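Sporulation inhibitor of replication protein SirA (Bacillus subtilis, PDB 4TPS) inhibits initiation of DNA replication during sporulation by binding domain I of DnaA, thereby preventing overinitiation and enforcing diploidy. Local coordinates at residues His10-Leu15 with Met106-Ala111; Phe32-Asp37 with Lys53-Ile58; Gln60-Leu65 with Phe100-His105. All coordinates share one frame; numbering follows the deposited sequence.

Contact 1: residues His10-Leu15 with Met106-Ala111. With ACT (acetate ion), chain F.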
loop_
_atom_site.group_PDB
_atom_site.type_symbol
_atom_site.label_atom_id
_atom_site.label_comp_id
_atom_site.label_asym_id
_atom_site.label_seq_id
_atom_site.Cartn_x
_atom_site.Cartn_y
_atom_site.Cartn_z
ATOM N N HIS A 10 19.457 0.303 -1.923
ATOM C CA HIS A 10 18.465 -0.610 -2.505
ATOM C C HIS A 10 17.103 -0.074 -2.147
ATOM O O HIS A 10 16.709 -0.075 -0.968
ATOM C CB HIS A 10 18.662 -2.008 -1.928
ATOM C CG HIS A 10 17.772 -3.055 -2.540
ATOM N ND1 HIS A 10 17.759 -4.378 -2.123
ATOM C CD2 HIS A 10 16.956 -2.999 -3.612
ATOM C CE1 HIS A 10 16.931 -5.064 -2.905
ATOM N NE2 HIS A 10 16.441 -4.244 -3.812
ATOM N N TYR A 11 16.410 0.474 -3.145
ATOM C CA TYR A 11 15.097 1.096 -2.898
ATOM C C TYR A 11 13.995 0.232 -3.503
ATOM O O TYR A 11 14.133 -0.299 -4.650
ATOM C CB TYR A 11 15.021 2.427 -3.618
ATOM C CG TYR A 11 16.049 3.399 -3.261
ATOM C CD1 TYR A 11 15.914 4.221 -2.170
ATOM C CD2 TYR A 11 17.232 3.492 -4.047
ATOM C CE1 TYR A 11 16.900 5.146 -1.868
ATOM C CE2 TYR A 11 18.184 4.417 -3.773
ATOM C CZ TYR A 11 18.034 5.240 -2.695
ATOM O OH TYR A 11 19.065 6.160 -2.496
ATOM N N TYR A 12 12.900 0.105 -2.752
ATOM C CA TYR A 12 11.630 -0.393 -3.275
ATOM C C TYR A 12 10.729 0.830 -3.411
ATOM O O TYR A 12 10.567 1.606 -2.447
ATOM C CB TYR A 12 11.066 -1.412 -2.311
ATOM C CG TYR A 12 11.870 -2.667 -2.234
ATOM C CD1 TYR A 12 12.965 -2.741 -1.442
ATOM C CD2 TYR A 12 11.510 -3.785 -2.938
ATOM C CE1 TYR A 12 13.704 -3.919 -1.330
ATOM C CE2 TYR A 12 12.219 -4.932 -2.853
ATOM C CZ TYR A 12 13.327 -5.018 -2.031
ATOM O OH TYR A 12 14.037 -6.248 -2.030
ATOM N N THR A 13 10.209 1.028 -4.623
ATOM C CA THR A 13 9.472 2.240 -4.961
ATOM C C THR A 13 8.108 1.853 -5.473
ATOM O O THR A 13 7.977 0.983 -6.344
ATOM C CB THR A 13 10.239 3.085 -5.953
ATOM O OG1 THR A 13 11.551 3.379 -5.450
ATOM C CG2 THR A 13 9.571 4.408 -6.216
ATOM N N TYR A 14 7.078 2.399 -4.806
ATOM C CA TYR A 14 5.669 2.150 -5.210
ATOM C C TYR A 14 4.967 3.451 -5.570
ATOM O O TYR A 14 5.317 4.519 -5.079
ATOM C CB TYR A 14 4.909 1.476 -4.046
ATOM C CG TYR A 14 5.285 0.040 -3.791
ATOM C CD1 TYR A 14 6.396 -0.287 -2.999
ATOM C CD2 TYR A 14 4.491 -0.980 -4.247
ATOM C CE1 TYR A 14 6.697 -1.609 -2.714
ATOM C CE2 TYR A 14 4.783 -2.323 -3.974
ATOM C CZ TYR A 14 5.898 -2.629 -3.222
ATOM O OH TYR A 14 6.201 -3.910 -2.948
ATOM N N LEU A 15 3.986 3.318 -6.473
ATOM C CA LEU A 15 3.142 4.410 -6.908
ATOM C C LEU A 15 1.877 4.372 -6.026
ATOM O O LEU A 15 1.032 3.456 -6.170
ATOM C CB LEU A 15 2.792 4.232 -8.370
ATOM C CG LEU A 15 2.051 5.387 -9.007
ATOM C CD1 LEU A 15 2.731 6.709 -8.751
ATOM C CD2 LEU A 15 1.834 5.149 -10.494
ATOM N N MET A 106 5.613 -2.638 -8.600
ATOM C CA MET A 106 6.810 -2.289 -7.819
ATOM C C MET A 106 7.922 -1.871 -8.798
ATOM O O MET A 106 8.083 -2.502 -9.847
ATOM C CB MET A 106 7.283 -3.466 -6.917
ATOM C CG MET A 106 8.710 -3.429 -6.310
ATOM S SD MET A 106 8.979 -5.057 -5.485
ATOM C CE MET A 106 9.554 -6.017 -6.886
ATOM N N ILE A 107 8.686 -0.887 -8.385
ATOM C CA ILE A 107 10.020 -0.593 -8.970
ATOM C C ILE A 107 11.118 -0.886 -7.939
ATOM O O ILE A 107 10.996 -0.534 -6.783
ATOM C CB ILE A 107 10.079 0.888 -9.391
ATOM C CG1 ILE A 107 9.221 1.055 -10.643
ATOM C CG2 ILE A 107 11.504 1.307 -9.748
ATOM C CD1 ILE A 107 8.918 2.487 -10.971
ATOM N N GLU A 108 12.214 -1.495 -8.371
ATOM C CA GLU A 108 13.321 -1.732 -7.474
ATOM C C GLU A 108 14.518 -1.052 -8.127
ATOM O O GLU A 108 14.755 -1.185 -9.340
ATOM C CB GLU A 108 13.640 -3.179 -7.343
ATOM C CG GLU A 108 12.964 -3.983 -6.314
ATOM C CD GLU A 108 13.673 -5.324 -6.144
ATOM O OE1 GLU A 108 14.828 -5.465 -5.627
ATOM O OE2 GLU A 108 13.073 -6.242 -6.604
ATOM N N ILE A 109 15.282 -0.348 -7.314
ATOM C CA ILE A 109 16.496 0.336 -7.766
ATOM C C ILE A 109 17.663 -0.104 -6.851
ATOM O O ILE A 109 17.548 -0.075 -5.639
ATOM C CB ILE A 109 16.333 1.832 -7.756
ATOM C CG1 ILE A 109 15.260 2.276 -8.789
ATOM C CG2 ILE A 109 17.654 2.548 -7.981
ATOM C CD1 ILE A 109 14.752 3.688 -8.618
ATOM N N VAL A 110 18.789 -0.464 -7.464
ATOM C CA VAL A 110 20.043 -0.692 -6.727
ATOM C C VAL A 110 21.057 0.292 -7.265
ATOM O O VAL A 110 21.185 0.427 -8.426
ATOM C CB VAL A 110 20.544 -2.168 -6.911
ATOM C CG1 VAL A 110 21.883 -2.360 -6.213
ATOM C CG2 VAL A 110 19.495 -3.150 -6.431
ATOM N N ALA A 111 21.755 1.011 -6.382
ATOM C CA ALA A 111 22.726 1.995 -6.781
ATOM C C ALA A 111 24.005 1.988 -5.967
ATOM O O ALA A 111 23.973 1.734 -4.794
ATOM C CB ALA A 111 22.112 3.391 -6.766
HETATM C C ACT F . 19.163 -6.466 0.402
HETATM O O ACT F . 19.158 -5.256 0.056
HETATM O OXT ACT F . 18.365 -7.308 -0.125
HETATM C CH3 ACT F . 20.117 -6.940 1.475
#
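His10 and Glu108 meet through a histidine-carboxylate hydrogen bond. His10 NE2 donates its N-H to Glu108 OE1 at 2.7 Å, in the imidazole plane and on the anti side of the carboxylate. The other ring nitrogen, His10 ND1, donates to an acetate oxygen, O, also at 2.7 Å; the ion was probably picked up from the crystallisation solution. A chi1 of -175° turns the imidazole away from its own backbone N and brings NE2 to Glu108. With both nitrogens donating, the ring is probably protonated here. Val110 CG2 makes an off-centre CH-pi contact with it. The Glu108 carboxylate runs alongside the Tyr12 ring, their planes only 14° apart, with CD 3.6 Å from Tyr12 CE2. Tyr12 CE1 lies over one face of His10. Met106 SD sits at the Tyr12 ring edge, 3.8 Å from CD2, a Met-aromatic contact.

These groups share one face of an antiparallel strand pair. Reciprocal backbone bonds at Tyr11-Ile109 and Thr13-Ile107 fix the register. Thr13 OG1 is buried without a partner in the model. Helix 116-128 packs under Ile107 and Ile109. Tyr11 OH is hydrogen-bonded to Glu118 of that helix and to Arg141. Strands 132-136 and 96-103 continue the sheet on the outer sides.

Contact 2: residues Phe32-Asp37 with Lys53-Ile58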
loop_
_atom_site.group_PDB
_atom_site.type_symbol
_atom_site.label_atom_id
_atom_site.label_comp_id
_atom_site.label_asym_id
_atom_site.label_seq_id
_atom_site.Cartn_x
_atom_site.Cartn_y
_atom_site.Cartn_z
ATOM N N PHE A 32 5.715 2.983 5.399
ATOM C CA PHE A 32 6.998 2.312 5.401
ATOM C C PHE A 32 6.918 0.976 6.158
ATOM O O PHE A 32 7.394 -0.021 5.649
ATOM C CB PHE A 32 8.062 3.214 6.027
ATOM C CG PHE A 32 9.413 2.546 6.191
ATOM C CD1 PHE A 32 10.293 2.559 5.129
ATOM C CD2 PHE A 32 9.807 1.932 7.362
ATOM C CE1 PHE A 32 11.518 1.958 5.216
ATOM C CE2 PHE A 32 11.045 1.313 7.463
ATOM C CZ PHE A 32 11.936 1.381 6.403
ATOM N N GLU A 33 6.283 0.982 7.349
ATOM C CA GLU A 33 6.193 -0.235 8.145
ATOM C C GLU A 33 5.359 -1.337 7.456
ATOM O O GLU A 33 5.684 -2.513 7.510
ATOM C CB GLU A 33 5.661 0.073 9.550
ATOM C CG GLU A 33 6.681 0.879 10.354
ATOM C CD GLU A 33 6.275 1.127 11.802
ATOM O OE1 GLU A 33 6.191 2.312 12.187
ATOM O OE2 GLU A 33 6.067 0.141 12.550
ATOM N N LEU A 34 4.292 -0.953 6.781
ATOM C CA LEU A 34 3.486 -1.885 5.989
ATOM C C LEU A 34 4.307 -2.554 4.870
ATOM O O LEU A 34 4.359 -3.775 4.729
ATOM C CB LEU A 34 2.294 -1.207 5.404
ATOM C CG LEU A 34 1.358 -2.110 4.590
ATOM C CD1 LEU A 34 0.558 -3.012 5.524
ATOM C CD2 LEU A 34 0.412 -1.298 3.727
ATOM N N PHE A 35 4.974 -1.734 4.104
ATOM C CA PHE A 35 5.879 -2.244 3.053
ATOM C C PHE A 35 7.061 -3.116 3.591
ATOM O O PHE A 35 7.376 -4.168 3.039
ATOM C CB PHE A 35 6.380 -1.125 2.184
ATOM C CG PHE A 35 5.300 -0.547 1.274
ATOM C CD1 PHE A 35 4.829 -1.249 0.201
ATOM C CD2 PHE A 35 4.756 0.705 1.497
ATOM C CE1 PHE A 35 3.862 -0.716 -0.652
ATOM C CE2 PHE A 35 3.768 1.226 0.680
ATOM C CZ PHE A 35 3.330 0.511 -0.410
ATOM N N GLN A 36 7.606 -2.698 4.705
ATOM C CA GLN A 36 8.692 -3.439 5.327
ATOM C C GLN A 36 8.155 -4.809 5.828
ATOM O O GLN A 36 8.820 -5.835 5.659
ATOM C CB GLN A 36 9.331 -2.643 6.434
ATOM C CG GLN A 36 10.487 -3.388 7.125
ATOM C CD GLN A 36 11.155 -2.543 8.163
ATOM O OE1 GLN A 36 10.581 -2.217 9.227
ATOM N NE2 GLN A 36 12.381 -2.157 7.861
ATOM N N ASP A 37 6.945 -4.836 6.384
ATOM C CA ASP A 37 6.343 -6.108 6.788
ATOM C C ASP A 37 6.188 -7.069 5.625
ATOM O O ASP A 37 6.430 -8.253 5.763
ATOM C CB ASP A 37 4.976 -5.884 7.405
ATOM C CG ASP A 37 5.051 -5.390 8.826
ATOM O OD1 ASP A 37 6.140 -5.427 9.459
ATOM O OD2 ASP A 37 3.968 -4.961 9.295
ATOM N N LYS A 53 -2.576 -8.062 0.217
ATOM C CA LYS A 53 -3.838 -7.521 -0.303
ATOM C C LYS A 53 -3.962 -5.995 -0.095
ATOM O O LYS A 53 -4.376 -5.265 -0.974
ATOM C CB LYS A 53 -5.026 -8.271 0.314
ATOM C CG LYS A 53 -6.215 -8.232 -0.550
ATOM C CD LYS A 53 -7.204 -9.375 -0.235
ATOM C CE LYS A 53 -7.302 -10.440 -1.351
ATOM N NZ LYS A 53 -8.070 -10.044 -2.591
ATOM N N GLN A 54 -3.578 -5.528 1.075
ATOM C CA GLN A 54 -3.585 -4.149 1.383
ATOM C C GLN A 54 -2.658 -3.355 0.467
ATOM O O GLN A 54 -3.030 -2.286 -0.075
ATOM C CB GLN A 54 -3.226 -3.928 2.832
ATOM C CG GLN A 54 -4.269 -4.478 3.820
ATOM C CD GLN A 54 -3.889 -4.451 5.269
ATOM O OE1 GLN A 54 -2.739 -4.286 5.640
ATOM N NE2 GLN A 54 -4.879 -4.698 6.128
ATOM N N ILE A 55 -1.420 -3.859 0.313
ATOM C CA ILE A 55 -0.469 -3.217 -0.625
ATOM C C ILE A 55 -1.006 -3.124 -2.034
ATOM O O ILE A 55 -0.930 -2.055 -2.672
ATOM C CB ILE A 55 0.884 -3.954 -0.568
ATOM C CG1 ILE A 55 1.565 -3.549 0.745
ATOM C CG2 ILE A 55 1.744 -3.610 -1.777
ATOM C CD1 ILE A 55 2.782 -4.379 1.033
ATOM N N GLN A 56 -1.633 -4.183 -2.521
ATOM C CA GLN A 56 -2.244 -4.162 -3.859
ATOM C C GLN A 56 -3.346 -3.048 -3.964
ATOM O O GLN A 56 -3.458 -2.336 -4.961
ATOM C CB GLN A 56 -2.820 -5.563 -4.187
ATOM C CG GLN A 56 -1.712 -6.636 -4.371
ATOM C CD GLN A 56 -2.189 -8.108 -4.508
ATOM O OE1 GLN A 56 -3.323 -8.500 -4.131
ATOM N NE2 GLN A 56 -1.292 -8.948 -5.038
ATOM N N TYR A 57 -4.128 -2.904 -2.908
ATOM C CA TYR A 57 -5.206 -1.947 -2.861
ATOM C C TYR A 57 -4.756 -0.496 -2.857
ATOM O O TYR A 57 -5.352 0.356 -3.539
ATOM C CB TYR A 57 -6.139 -2.281 -1.692
ATOM C CG TYR A 57 -7.448 -1.501 -1.715
ATOM C CD1 TYR A 57 -7.531 -0.189 -1.263
ATOM C CD2 TYR A 57 -8.603 -2.079 -2.209
ATOM C CE1 TYR A 57 -8.762 0.519 -1.304
ATOM C CE2 TYR A 57 -9.811 -1.394 -2.241
ATOM C CZ TYR A 57 -9.890 -0.115 -1.796
ATOM O OH TYR A 57 -11.072 0.598 -1.777
ATOM N N ILE A 58 -3.680 -0.180 -2.127
ATOM C CA ILE A 58 -3.302 1.216 -1.923
ATOM C C ILE A 58 -2.314 1.733 -2.972
ATOM O O ILE A 58 -1.950 2.879 -2.926
ATOM C CB ILE A 58 -2.722 1.469 -0.500
ATOM C CG1 ILE A 58 -1.327 0.816 -0.329
ATOM C CG2 ILE A 58 -3.705 0.952 0.587
ATOM C CD1 ILE A 58 -0.636 1.301 0.946
#
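The Phe35 ring meets Ile55 and Ile58 at a slant. Ile55 touches it with more than one branch: CG2 lies 3.8 Å from Phe35 CE1, and Ile55 CD1 lies 3.8 Å from Phe35 CD1. Ile58 adds a looser touch through CD1. Tyr14 of the central sheet also meets the Phe35 ring, with planes at about 30°. The motif is a packed pair of consecutive helices, 28-39 and 45-58. The short segments cross at -129° with their axes 10.6 Å apart, so large side chains fill the gap between them. No hydrogen bond joins the two segments.

Leu34 points toward the second helix. Its CG is anti to the backbone N (chi1 -178°), which carries both methyls across to Gln54, Ile55 and Ile58. Leu34 CD2 passes alongside Ile55 CG1, the two chains running opposite ways, and meets the CD1 methyl of Ile58 tip to tip, each at 3.9 Å. All five touching residues are buried.

The pair also contributes to a binding surface. Leu34, Gln54 and Tyr57 touch the chain of another protein in the assembly, consistent with the DnaA-binding role of SirA. The amide oxygen of Gln54 accepts a hydrogen bond from a polar side chain of that protein. Phe35 packs on Ile16 and Ile55 on Tyr14, both of strand 9-16, so the helix pair touches the sheet as well as the partner. Within the pair, the Gln54 amide is touched by an apolar group: Leu34 CD1 lies 3.5 Å from Gln54 OE1.

Contact 3: residues Gln60-Leu65 with Phe100-His105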
loop_
_atom_site.group_PDB
_atom_site.type_symbol
_atom_site.label_atom_id
_atom_site.label_comp_id
_atom_site.label_asym_id
_atom_site.label_seq_id
_atom_site.Cartn_x
_atom_site.Cartn_y
_atom_site.Cartn_z
ATOM N N GLN A 60 -0.857 1.761 -7.244
ATOM C CA GLN A 60 -1.249 1.734 -8.660
ATOM C C GLN A 60 -0.274 0.880 -9.434
ATOM O O GLN A 60 0.912 0.831 -9.091
ATOM C CB GLN A 60 -1.209 3.153 -9.256
ATOM C CG GLN A 60 -2.116 4.108 -8.489
ATOM C CD GLN A 60 -2.409 5.396 -9.235
ATOM O OE1 GLN A 60 -1.688 5.781 -10.098
ATOM N NE2 GLN A 60 -3.520 6.034 -8.907
ATOM N N PRO A 61 -0.742 0.264 -10.510
ATOM C CA PRO A 61 0.197 -0.425 -11.408
ATOM C C PRO A 61 1.218 0.588 -11.976
ATOM O O PRO A 61 0.872 1.754 -12.289
ATOM C CB PRO A 61 -0.687 -0.983 -12.517
ATOM C CG PRO A 61 -2.068 -0.746 -12.139
ATOM C CD PRO A 61 -2.139 0.201 -10.980
ATOM N N ILE A 62 2.448 0.128 -12.154
ATOM C CA ILE A 62 3.446 1.009 -12.791
ATOM C C ILE A 62 3.041 1.182 -14.289
ATOM O O ILE A 62 2.670 0.238 -14.904
ATOM C CB ILE A 62 4.855 0.386 -12.661
ATOM C CG1 ILE A 62 5.254 0.141 -11.179
ATOM C CG2 ILE A 62 5.888 1.227 -13.375
ATOM C CD1 ILE A 62 5.158 1.351 -10.251
ATOM N N PRO A 63 3.080 2.411 -14.855
ATOM C CA PRO A 63 2.680 2.580 -16.279
ATOM C C PRO A 63 3.858 2.230 -17.160
ATOM O O PRO A 63 4.698 3.066 -17.451
ATOM C CB PRO A 63 2.254 4.077 -16.358
ATOM C CG PRO A 63 3.085 4.710 -15.260
ATOM C CD PRO A 63 3.274 3.701 -14.167
ATOM N N ILE A 64 3.949 0.940 -17.498
ATOM C CA ILE A 64 5.205 0.392 -18.051
ATOM C C ILE A 64 5.598 1.081 -19.362
ATOM O O ILE A 64 6.762 1.505 -19.553
ATOM C CB ILE A 64 5.105 -1.135 -18.262
ATOM C CG1 ILE A 64 4.830 -1.883 -16.919
ATOM C CG2 ILE A 64 6.384 -1.661 -18.914
ATOM C CD1 ILE A 64 5.942 -1.820 -15.918
ATOM N N LEU A 65 4.671 1.139 -20.317
ATOM C CA LEU A 65 5.024 1.725 -21.609
ATOM C C LEU A 65 5.439 3.225 -21.479
ATOM O O LEU A 65 6.441 3.654 -22.075
ATOM C CB LEU A 65 3.915 1.539 -22.625
ATOM C CG LEU A 65 4.191 2.206 -23.986
ATOM C CD1 LEU A 65 5.437 1.643 -24.630
ATOM C CD2 LEU A 65 3.014 2.104 -24.956
ATOM N N PHE A 100 17.636 -0.361 -12.509
ATOM C CA PHE A 100 16.184 -0.027 -12.376
ATOM C C PHE A 100 15.408 -1.211 -12.889
ATOM O O PHE A 100 15.644 -1.667 -14.029
ATOM C CB PHE A 100 15.912 1.233 -13.196
ATOM C CG PHE A 100 14.450 1.652 -13.268
ATOM C CD1 PHE A 100 13.599 1.070 -14.199
ATOM C CD2 PHE A 100 13.968 2.654 -12.444
ATOM C CE1 PHE A 100 12.283 1.491 -14.298
ATOM C CE2 PHE A 100 12.657 3.048 -12.560
ATOM C CZ PHE A 100 11.827 2.456 -13.484
ATOM N N MET A 101 14.505 -1.751 -12.077
ATOM C CA MET A 101 13.661 -2.866 -12.490
ATOM C C MET A 101 12.186 -2.487 -12.256
ATOM O O MET A 101 11.817 -2.098 -11.159
ATOM C CB MET A 101 13.993 -4.089 -11.619
ATOM C CG MET A 101 15.485 -4.424 -11.610
ATOM S SD MET A 101 16.143 -5.659 -10.454
ATOM C CE MET A 101 16.304 -7.017 -11.646
ATOM N N MET A 102 11.345 -2.617 -13.271
ATOM C CA MET A 102 9.933 -2.343 -13.092
ATOM C C MET A 102 9.074 -3.561 -13.356
ATOM O O MET A 102 9.135 -4.162 -14.417
ATOM C CB MET A 102 9.508 -1.106 -13.908
ATOM C CG MET A 102 9.604 -1.202 -15.356
ATOM S SD MET A 102 9.063 0.370 -16.084
ATOM C CE MET A 102 9.832 0.103 -17.691
ATOM N N LYS A 103 8.198 -3.867 -12.398
ATOM C CA LYS A 103 7.313 -5.021 -12.511
ATOM C C LYS A 103 6.046 -4.869 -11.767
ATOM O O LYS A 103 6.092 -4.742 -10.537
ATOM C CB LYS A 103 8.014 -6.305 -12.005
ATOM C CG LYS A 103 7.372 -7.604 -12.470
ATOM C CD LYS A 103 8.177 -8.772 -11.903
ATOM C CE LYS A 103 7.472 -10.107 -12.092
ATOM N NZ LYS A 103 7.654 -10.631 -13.468
ATOM N N GLU A 104 4.909 -5.085 -12.453
ATOM C CA GLU A 104 3.609 -5.028 -11.789
ATOM C C GLU A 104 3.377 -3.701 -11.016
ATOM O O GLU A 104 3.107 -2.646 -11.660
ATOM C CB GLU A 104 3.327 -6.359 -11.007
ATOM C CG GLU A 104 2.963 -7.465 -12.018
ATOM C CD GLU A 104 3.223 -8.888 -11.583
ATOM O OE1 GLU A 104 3.623 -9.705 -12.448
ATOM O OE2 GLU A 104 2.982 -9.190 -10.403
ATOM N N HIS A 105 3.419 -3.738 -9.683
ATOM C CA HIS A 105 3.192 -2.558 -8.891
ATOM C C HIS A 105 4.448 -2.082 -8.261
ATOM O O HIS A 105 4.379 -1.142 -7.525
ATOM C CB HIS A 105 2.173 -2.723 -7.708
ATOM C CG HIS A 105 0.740 -2.805 -8.115
ATOM N ND1 HIS A 105 -0.255 -2.181 -7.389
ATOM C CD2 HIS A 105 0.124 -3.424 -9.150
ATOM C CE1 HIS A 105 -1.427 -2.442 -7.932
ATOM N NE2 HIS A 105 -1.226 -3.188 -9.007
HETATM O O HOH W 1 2.893 0.824 -7.179
HETATM O O HOH W 2 2.344 -2.566 -14.361
#
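The backbone of Gln60 and Pro61 lies over one face of the His105 imidazole. Pro61 N sits 3.7 Å above the plane, over the ring centre, and Gln60 C is at the same height toward the rim. The whole proline ring lies flat over that same face, nearly parallel to the imidazole and offset toward NE2, with Pro61 CD 4.0 Å from His105 NE2. His105 belongs to a tight beta hairpin, where a type II' turn links strands 96-103 and 106-113. Glu104 takes the first corner with phi 54°, an uncommon positive value for a residue with a side chain. The loop leading into helix 64-75 packs on this turn.

A backbone bond ties the two parts: Ile62 N donates to Glu104 O at 2.9 Å and nearly straight. The same oxygen receives a second bond from a water, which also donates to Ile62 O. Two donors thus grip Glu104 O. His105 ND1 is turned to Thr59 OG1, a hydrogen bond that should limit rotation of the ring.

Beyond the polar link the contact becomes apolar. Ile62 CG1 rests against the backbone of His105. Pro63, at the centre of an inverse gamma turn, is the N-cap residue of helix 64-75, and Ile64 follows in its first turn. With chi1 at 64°, Met102 CG is tucked between its own N and C, and from there the chain runs out straight to the helix start. Met67 and His68 of the helix also touch Met102. Ile64 CD1 meets the thioether chain at two atoms, lying 3.8 Å from both Met102 CG and Met102 SD.

In the fold
Strand 9-16 opens the chain and runs through the sheet. Its partner strand 106-113 comes about 90 residues later, so contact 1 closes the longest loop. Contacts 2 and 3 are nested inside that loop, one after the other, and do not cross. Contact 2 closes first, joining helices 28-39 and 45-58. Contact 2 reaches the sheet through Tyr14 of contact 1, which ties the helix pair to the N-terminal strand. The chain then pairs Gln60 with Leu15 and enters contact 3. Contact 3 closes when strand 96-103 reaches its hairpin turn. The next strand completes contact 1, so the entry to helix 64-75, the hairpin and the N-terminal strand are bound together.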